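Local coordinates for protein MgGH51 (Meripilus giganteus, PDB 6ZPV) that probably hydrolyses terminal alpha-L-arabinofuranosyl residues from arabinose-containing polysaccharides, as a GH51 glycosidase of fungal origin, at residues 231-242 / 257-267. Residues are numbered along the deposited sequence; the frame is centred on the assembly and turned at random.
Sequences NNLEGQTTATRW and RVGDWGYVNTD. With NAG (2-acetamido-2-deoxy-beta-D-glucopyranose), chain D; SO4 (sulfate ion), chain Q.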
ATOM      1  N   ASN A 231       1.950  -3.970 -11.062  1.00 10.87           N
ATOM      2  CA  ASN A 231       1.428  -5.100 -11.824  1.00 10.68           C
ATOM      3  C   ASN A 231      -0.029  -5.374 -11.506  1.00 10.37           C
ATOM      4  O   ASN A 231      -0.778  -5.824 -12.390  1.00 10.57           O
ATOM      5  CB  ASN A 231       2.222  -6.352 -11.545  1.00 11.50           C
ATOM      6  CG  ASN A 231       3.539  -6.436 -12.273  1.00 12.23           C
ATOM      7  OD1 ASN A 231       3.957  -5.455 -12.918  1.00 12.41           O
ATOM      8  ND2 ASN A 231       4.171  -7.598 -12.282  1.00 15.66           N
ATOM      9  N   ASN A 232      -0.469  -5.149 -10.265  1.00 10.25           N
ATOM     10  CA  ASN A 232      -1.862  -5.492  -9.893  1.00 10.43           C
ATOM     11  C   ASN A 232      -2.900  -4.656 -10.642  1.00 10.35           C
ATOM     12  O   ASN A 232      -4.077  -5.012 -10.632  1.00 10.97           O
ATOM     13  CB  ASN A 232      -2.083  -5.353  -8.390  1.00 10.12           C
ATOM     14  CG  ASN A 232      -3.122  -6.305  -7.844  1.00 10.08           C
ATOM     15  OD1 ASN A 232      -3.038  -7.522  -8.107  1.00 11.20           O
ATOM     16  ND2 ASN A 232      -4.118  -5.763  -7.146  1.00 11.09           N
ATOM     17  N   LEU A 233      -2.508  -3.559 -11.293  1.00  9.98           N
ATOM     18  CA  LEU A 233      -3.415  -2.822 -12.191  1.00 10.21           C
ATOM     19  C   LEU A 233      -3.762  -3.627 -13.426  1.00  9.83           C
ATOM     20  O   LEU A 233      -4.862  -3.488 -13.999  1.00 10.60           O
ATOM     21  CB  LEU A 233      -2.675  -1.542 -12.648  1.00 11.23           C
ATOM     22  CG  LEU A 233      -3.357  -0.665 -13.716  1.00 10.46           C
ATOM     23  CD1 LEU A 233      -4.551   0.096 -13.141  1.00 10.90           C
ATOM     24  CD2 LEU A 233      -2.337   0.299 -14.297  1.00 10.88           C
ATOM     25  N   GLU A 234      -2.773  -4.358 -13.961  1.00 11.13           N
ATOM     26  CA  GLU A 234      -2.763  -4.795 -15.346  1.00 10.78           C
ATOM     27  C   GLU A 234      -3.665  -5.982 -15.641  1.00 11.03           C
ATOM     28  O   GLU A 234      -4.185  -6.090 -16.780  1.00 11.73           O
ATOM     29  CB  GLU A 234      -1.339  -5.051 -15.815  1.00 11.10           C
ATOM     30  CG  GLU A 234      -0.527  -3.759 -15.949  1.00 11.57           C
ATOM     31  CD  GLU A 234       0.924  -4.027 -16.221  1.00 11.40           C
ATOM     32  OE1 GLU A 234       1.281  -4.064 -17.484  1.00 12.26           O
ATOM     33  OE2 GLU A 234       1.725  -4.193 -15.281  1.00 11.63           O
ATOM     34  N   GLY A 235      -3.803  -6.902 -14.678  1.00 11.74           N
ATOM     35  CA  GLY A 235      -4.423  -8.196 -14.996  1.00 13.14           C
ATOM     36  C   GLY A 235      -3.509  -9.111 -15.745  1.00 11.85           C
ATOM     37  O   GLY A 235      -2.487  -8.685 -16.287  1.00 11.44           O
ATOM     38  N   GLN A 236      -3.907 -10.371 -15.814  1.00 12.23           N
ATOM     39  CA  GLN A 236      -3.239 -11.369 -16.664  1.00 12.47           C
ATOM     40  C   GLN A 236      -3.772 -11.311 -18.115  1.00 12.63           C
ATOM     41  O   GLN A 236      -3.066 -11.729 -19.033  1.00 14.40           O
ATOM     42  CB  GLN A 236      -3.418 -12.744 -16.038  1.00 13.01           C
ATOM     43  CG  GLN A 236      -2.695 -13.830 -16.749  1.00 16.16           C
ATOM     44  CD  GLN A 236      -1.179 -13.672 -16.764  1.00 17.76           C
ATOM     45  OE1 GLN A 236      -0.552 -13.118 -15.821  1.00 20.09           O
ATOM     46  NE2 GLN A 236      -0.575 -14.112 -17.859  1.00 19.25           N
ATOM     47  N   THR A 237      -5.011 -10.888 -18.239  1.00 12.47           N
ATOM     48  CA  THR A 237      -5.769 -10.778 -19.497  1.00 12.61           C
ATOM     49  C   THR A 237      -6.590  -9.513 -19.420  1.00 11.86           C
ATOM     50  O   THR A 237      -6.773  -8.932 -18.338  1.00 12.43           O
ATOM     51  CB  THR A 237      -6.712 -11.991 -19.642  1.00 12.64           C
ATOM     52  OG1 THR A 237      -7.617 -11.953 -18.539  1.00 12.76           O
ATOM     53  CG2 THR A 237      -5.947 -13.301 -19.771  1.00 13.43           C
ATOM     54  N   THR A 238      -7.158  -9.091 -20.544  1.00 12.22           N
ATOM     55  CA  THR A 238      -8.054  -7.915 -20.545  1.00 12.73           C
ATOM     56  C   THR A 238      -9.132  -8.129 -19.493  1.00 11.96           C
ATOM     57  O   THR A 238      -9.479  -7.192 -18.720  1.00 12.39           O
ATOM     58  CB  THR A 238      -8.624  -7.690 -21.937  1.00 13.43           C
ATOM     59  OG1 THR A 238      -7.528  -7.470 -22.846  1.00 14.41           O
ATOM     60  CG2 THR A 238      -9.578  -6.532 -21.969  1.00 13.26           C
ATOM     61  N   ALA A 239      -9.726  -9.322 -19.434  1.00 12.26           N
ATOM     62  CA  ALA A 239     -10.856  -9.567 -18.536  1.00 12.43           C
ATOM     63  C   ALA A 239     -10.524  -9.523 -17.045  1.00 12.34           C
ATOM     64  O   ALA A 239     -11.455  -9.301 -16.250  1.00 13.40           O
ATOM     65  CB  ALA A 239     -11.486 -10.919 -18.841  1.00 13.67           C
ATOM     66  N   THR A 240      -9.275  -9.670 -16.699  1.00 11.88           N
ATOM     67  CA  THR A 240      -8.838  -9.693 -15.306  1.00 12.01           C
ATOM     68  C   THR A 240      -8.144  -8.398 -14.860  1.00 11.04           C
ATOM     69  O   THR A 240      -7.638  -8.359 -13.728  1.00 11.85           O
ATOM     70  CB  THR A 240      -8.016 -10.930 -14.967  1.00 12.13           C
ATOM     71  OG1 THR A 240      -6.896 -11.015 -15.863  1.00 13.05           O
ATOM     72  CG2 THR A 240      -8.854 -12.212 -15.001  1.00 13.21           C
ATOM     73  N   ARG A 241      -8.183  -7.363 -15.684  1.00 11.29           N
ATOM     74  CA  ARG A 241      -7.619  -6.062 -15.318  1.00 11.41           C
ATOM     75  C   ARG A 241      -8.368  -5.455 -14.112  1.00 10.70           C
ATOM     76  O   ARG A 241      -9.513  -5.783 -13.825  1.00 11.25           O
ATOM     77  CB  ARG A 241      -7.742  -5.130 -16.523  1.00 10.93           C
ATOM     78  CG  ARG A 241      -9.166  -4.634 -16.799  1.00 11.12           C
ATOM     79  CD  ARG A 241      -9.254  -3.934 -18.155  1.00 11.58           C
ATOM     80  NE  ARG A 241     -10.542  -3.317 -18.406  1.00 11.61           N
ATOM     81  CZ  ARG A 241     -11.657  -3.940 -18.774  1.00 11.48           C
ATOM     82  NH1 ARG A 241     -11.645  -5.257 -18.977  1.00 11.90           N
ATOM     83  NH2 ARG A 241     -12.789  -3.260 -18.882  1.00 12.10           N
ATOM     84  N   TRP A 242      -7.695  -4.514 -13.450  1.00 10.52           N
ATOM     85  CA  TRP A 242      -8.396  -3.723 -12.416  1.00 10.45           C
ATOM     86  C   TRP A 242      -9.417  -2.824 -13.140  1.00 10.16           C
ATOM     87  O   TRP A 242      -9.067  -2.194 -14.138  1.00 11.08           O
ATOM     88  CB  TRP A 242      -7.357  -2.946 -11.625  1.00 10.49           C
ATOM     89  CG  TRP A 242      -7.899  -2.150 -10.470  1.00 10.21           C
ATOM     90  CD1 TRP A 242      -8.044  -2.572  -9.187  1.00 10.44           C
ATOM     91  CD2 TRP A 242      -8.366  -0.788 -10.489  1.00  9.88           C
ATOM     92  NE1 TRP A 242      -8.563  -1.594  -8.406  1.00 10.52           N
ATOM     93  CE2 TRP A 242      -8.754  -0.478  -9.155  1.00 10.08           C
ATOM     94  CE3 TRP A 242      -8.418   0.216 -11.451  1.00 10.64           C
ATOM     95  CZ2 TRP A 242      -9.219   0.800  -8.817  1.00 11.16           C
ATOM     96  CZ3 TRP A 242      -8.879   1.467 -11.091  1.00 11.23           C
ATOM     97  CH2 TRP A 242      -9.258   1.766  -9.788  1.00 11.34           C
ATOM     98  N   ARG A 257     -11.621  -9.753  -7.969  1.00 10.96           N
ATOM     99  CA  ARG A 257     -10.870 -10.165  -9.144  1.00 10.55           C
ATOM    100  C   ARG A 257      -9.656 -10.923  -8.657  1.00 11.42           C
ATOM    101  O   ARG A 257      -9.104 -10.649  -7.577  1.00 12.11           O
ATOM    102  CB  ARG A 257     -10.455  -8.970 -10.028  1.00 10.89           C
ATOM    103  CG  ARG A 257      -9.718  -7.839  -9.316  1.00 10.27           C
ATOM    104  CD  ARG A 257      -9.263  -6.772 -10.288  1.00 10.50           C
ATOM    105  NE  ARG A 257      -8.112  -7.177 -11.093  1.00 10.39           N
ATOM    106  CZ  ARG A 257      -6.858  -6.896 -10.826  1.00 10.09           C
ATOM    107  NH1 ARG A 257      -6.477  -6.285  -9.709  1.00 10.63           N
ATOM    108  NH2 ARG A 257      -5.931  -7.254 -11.703  1.00 10.90           N
ATOM    109  N   VAL A 258      -9.183 -11.821  -9.502  1.00 11.70           N
ATOM    110  CA  VAL A 258      -7.876 -12.444  -9.313  1.00 12.57           C
ATOM    111  C   VAL A 258      -6.816 -11.424  -9.660  1.00 11.35           C
ATOM    112  O   VAL A 258      -6.796 -10.936 -10.781  1.00 12.30           O
ATOM    113  CB  VAL A 258      -7.745 -13.723 -10.133  1.00 13.46           C
ATOM    114  CG1 VAL A 258      -6.345 -14.309  -9.959  1.00 15.68           C
ATOM    115  CG2 VAL A 258      -8.839 -14.748  -9.735  1.00 17.02           C
ATOM    116  N   GLY A 259      -5.967 -11.096  -8.686  1.00 12.41           N
ATOM    117  CA  GLY A 259      -4.889 -10.148  -8.907  1.00 12.51           C
ATOM    118  C   GLY A 259      -3.651 -10.827  -9.482  1.00 12.74           C
ATOM    119  O   GLY A 259      -3.708 -11.964  -9.950  1.00 14.84           O
ATOM    120  N   ASP A 260      -2.543 -10.115  -9.429  1.00 12.75           N
ATOM    121  CA  ASP A 260      -1.343 -10.562 -10.126  1.00 13.92           C
ATOM    122  C   ASP A 260      -0.303 -11.186  -9.193  1.00 13.69           C
ATOM    123  O   ASP A 260       0.812 -11.394  -9.630  1.00 18.04           O
ATOM    124  CB  ASP A 260      -0.975  -9.354 -11.026  1.00 18.25           C
ATOM    125  CG  ASP A 260      -2.174  -9.010 -12.110  1.00 18.91           C
ATOM    126  OD1 ASP A 260      -2.521 -10.030 -12.959  1.00 17.74           O
ATOM    127  OD2 ASP A 260      -2.914  -7.845 -12.030  1.00 13.80           O
ATOM    128  N   TRP A 261      -0.713 -11.539  -7.973  1.00 12.20           N
ATOM    129  CA  TRP A 261       0.190 -12.027  -6.916  1.00 12.90           C
ATOM    130  C   TRP A 261      -0.310 -13.308  -6.267  1.00 13.47           C
ATOM    131  O   TRP A 261       0.120 -13.640  -5.164  1.00 14.47           O
ATOM    132  CB  TRP A 261       0.503 -10.878  -5.921  1.00 12.59           C
ATOM    133  CG  TRP A 261       1.196  -9.744  -6.599  1.00 11.81           C
ATOM    134  CD1 TRP A 261       0.688  -8.543  -6.925  1.00 12.20           C
ATOM    135  CD2 TRP A 261       2.543  -9.775  -7.134  1.00 11.64           C
ATOM    136  NE1 TRP A 261       1.613  -7.800  -7.586  1.00 11.43           N
ATOM    137  CE2 TRP A 261       2.759  -8.525  -7.739  1.00 11.87           C
ATOM    138  CE3 TRP A 261       3.582 -10.712  -7.111  1.00 13.30           C
ATOM    139  CZ2 TRP A 261       3.968  -8.174  -8.327  1.00 12.81           C
ATOM    140  CZ3 TRP A 261       4.793 -10.365  -7.698  1.00 14.23           C
ATOM    141  CH2 TRP A 261       4.979  -9.095  -8.301  1.00 13.89           C
ATOM    142  N   GLY A 262      -1.167 -14.042  -6.983  1.00 13.15           N
ATOM    143  CA  GLY A 262      -1.572 -15.389  -6.588  1.00 14.41           C
ATOM    144  C   GLY A 262      -2.825 -15.483  -5.767  1.00 13.73           C
ATOM    145  O   GLY A 262      -3.235 -16.579  -5.430  1.00 16.93           O
ATOM    146  N   TYR A 263      -3.473 -14.363  -5.441  1.00 12.46           N
ATOM    147  CA  TYR A 263      -4.666 -14.379  -4.578  1.00 12.26           C
ATOM    148  C   TYR A 263      -5.786 -13.501  -5.109  1.00 11.82           C
ATOM    149  O   TYR A 263      -5.601 -12.527  -5.856  1.00 11.67           O
ATOM    150  CB  TYR A 263      -4.297 -14.050  -3.117  1.00 12.79           C
ATOM    151  CG  TYR A 263      -3.623 -12.726  -2.887  1.00 11.41           C
ATOM    152  CD1 TYR A 263      -4.358 -11.571  -2.636  1.00 11.30           C
ATOM    153  CD2 TYR A 263      -2.256 -12.611  -2.874  1.00 11.87           C
ATOM    154  CE1 TYR A 263      -3.743 -10.346  -2.384  1.00 11.41           C
ATOM    155  CE2 TYR A 263      -1.609 -11.412  -2.662  1.00 11.26           C
ATOM    156  CZ  TYR A 263      -2.350 -10.277  -2.428  1.00 11.04           C
ATOM    157  OH  TYR A 263      -1.668  -9.110  -2.167  1.00 11.48           O
ATOM    158  N   VAL A 264      -6.979 -13.850  -4.659  1.00 12.39           N
ATOM    159  CA  VAL A 264      -8.178 -13.048  -4.928  1.00 11.81           C
ATOM    160  C   VAL A 264      -8.128 -11.727  -4.175  1.00 11.05           C
ATOM    161  O   VAL A 264      -7.852 -11.710  -2.974  1.00 12.19           O
ATOM    162  CB  VAL A 264      -9.451 -13.835  -4.574  1.00 11.88           C
ATOM    163  CG1 VAL A 264     -10.684 -13.002  -4.726  1.00 12.55           C
ATOM    164  CG2 VAL A 264      -9.536 -15.095  -5.416  1.00 15.11           C
ATOM    165  N   ASN A 265      -8.449 -10.649  -4.887  1.00  9.98           N
ATOM    166  CA  ASN A 265      -8.741  -9.362  -4.271  1.00 10.07           C
ATOM    167  C   ASN A 265     -10.250  -9.222  -4.128  1.00 10.11           C
ATOM    168  O   ASN A 265     -10.997  -9.402  -5.065  1.00 10.84           O
ATOM    169  CB  ASN A 265      -8.214  -8.222  -5.132  1.00 10.52           C
ATOM    170  CG  ASN A 265      -6.735  -8.039  -5.250  1.00 10.29           C
ATOM    171  OD1 ASN A 265      -6.304  -6.911  -5.587  1.00 11.22           O
ATOM    172  ND2 ASN A 265      -5.916  -9.064  -5.035  1.00 11.44           N
ATOM    173  N   THR A 266     -10.678  -8.820  -2.916  1.00 10.24           N
ATOM    174  CA  THR A 266     -12.101  -8.560  -2.677  1.00 10.27           C
ATOM    175  C   THR A 266     -12.576  -7.283  -3.386  1.00  9.93           C
ATOM    176  O   THR A 266     -13.793  -7.154  -3.611  1.00 10.49           O
ATOM    177  CB  THR A 266     -12.401  -8.415  -1.199  1.00 10.70           C
ATOM    178  OG1 THR A 266     -11.807  -7.209  -0.658  1.00 10.68           O
ATOM    179  CG2 THR A 266     -12.027  -9.627  -0.369  1.00 10.59           C
ATOM    180  N   ASP A 267     -11.653  -6.353  -3.631  1.00 10.19           N
ATOM    181  CA  ASP A 267     -11.967  -4.974  -4.051  1.00 10.03           C
ATOM    182  C   ASP A 267     -12.745  -4.231  -2.970  1.00  9.90           C
ATOM    183  O   ASP A 267     -13.313  -3.157  -3.269  1.00 10.51           O
ATOM    184  CB  ASP A 267     -12.565  -4.922  -5.450  1.00 10.52           C
ATOM    185  CG  ASP A 267     -11.530  -5.088  -6.568  1.00 10.62           C
ATOM    186  OD1 ASP A 267     -10.334  -4.788  -6.294  1.00 11.23           O
ATOM    187  OD2 ASP A 267     -11.948  -5.449  -7.687  1.00 11.49           O
TER
HETATM  188  C1  NAG D   2     -18.773  -3.173 -19.962  1.00 14.94           C
HETATM  189  C2  NAG D   2     -18.064  -3.592 -21.226  1.00 17.31           C
HETATM  190  C3  NAG D   2     -19.096  -3.556 -22.401  1.00 18.79           C
HETATM  191  C4  NAG D   2     -20.374  -4.262 -22.013  1.00 18.97           C
HETATM  192  C5  NAG D   2     -20.938  -3.896 -20.667  1.00 18.14           C
HETATM  193  C6  NAG D   2     -22.149  -4.733 -20.190  1.00 24.98           C
HETATM  194  C7  NAG D   2     -15.719  -2.776 -21.175  1.00 18.53           C
HETATM  195  C8  NAG D   2     -14.781  -1.670 -21.468  1.00 20.30           C
HETATM  196  N2  NAG D   2     -17.014  -2.640 -21.524  1.00 16.74           N
HETATM  197  O3  NAG D   2     -18.481  -4.039 -23.548  1.00 20.55           O
HETATM  198  O4  NAG D   2     -21.392  -3.959 -23.014  1.00 22.13           O
HETATM  199  O5  NAG D   2     -19.871  -4.030 -19.708  1.00 17.80           O
HETATM  200  O6  NAG D   2     -21.602  -6.110 -20.024  1.00 30.64           O
HETATM  201  O7  NAG D   2     -15.251  -3.693 -20.508  1.00 19.69           O
HETATM  202  S   SO4 Q 727      -7.311 -10.770 -24.214  0.44 17.17           S
HETATM  203  O1  SO4 Q 727      -8.492 -11.583 -23.958  0.70 22.41           O
HETATM  204  O2  SO4 Q 727      -7.812  -9.388 -24.728  0.70 18.08           O
HETATM  205  O3  SO4 Q 727      -6.506 -11.376 -25.273  0.70 25.06           O
HETATM  206  O4  SO4 Q 727      -6.619 -10.738 -22.960  0.70 16.30           O
HETATM  207  O   HOH W   1       2.743  -9.934 -11.227  1.00 23.68           O
HETATM  208  O   HOH W   2      -3.106  -8.789  -5.643  1.00 10.52           O
HETATM  209  O   HOH W   3      -0.782 -11.827 -13.599  1.00 27.42           O
HETATM  210  O   HOH W   4      -9.215  -2.347  -5.642  1.00 12.04           O
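Two polar side chains of a short beta-hairpin, R257 and D260, grip the backbone turns of 231-242, while N265 holds the N232 side-chain amide; both segments belong to the long connection after strand 224-227 of the parallel barrel sheet. R257 bends at chi3 (-75°), and its guanidinium grips T240 O side-on: NE and NH2 each donate over 2.9 Å, with the oxygen in the guanidinium plane. NH1 hydrogen-bonds N232 O at 2.9 Å, tilted 27° from that plane, while W242 N lies over one face. NH2 also forms a salt bridge to D260 OD2 (3.1 Å), which G235 N reaches at 2.9 Å from the opposite face of the carboxylate. With R257 replaced by an alanine, T240 O and N232 O would probably lose these donors and D260 its charged mate. The N232 amide spans the hairpin: OD1 accepts from D260 N in its loop, nearly straight at 163°, whereas ND2 donates to N265 OD1 (2.9 Å) on strand 264-265, which lies in its amide plane. A water bridges N231 ND2 to D260 O. E23 hydrogen-bonds both N232 N and W261 NE1, and helix 306-320 packs on W242 and on R241, whose NH2 hydrogen-bonds O7 of a glycan NAG.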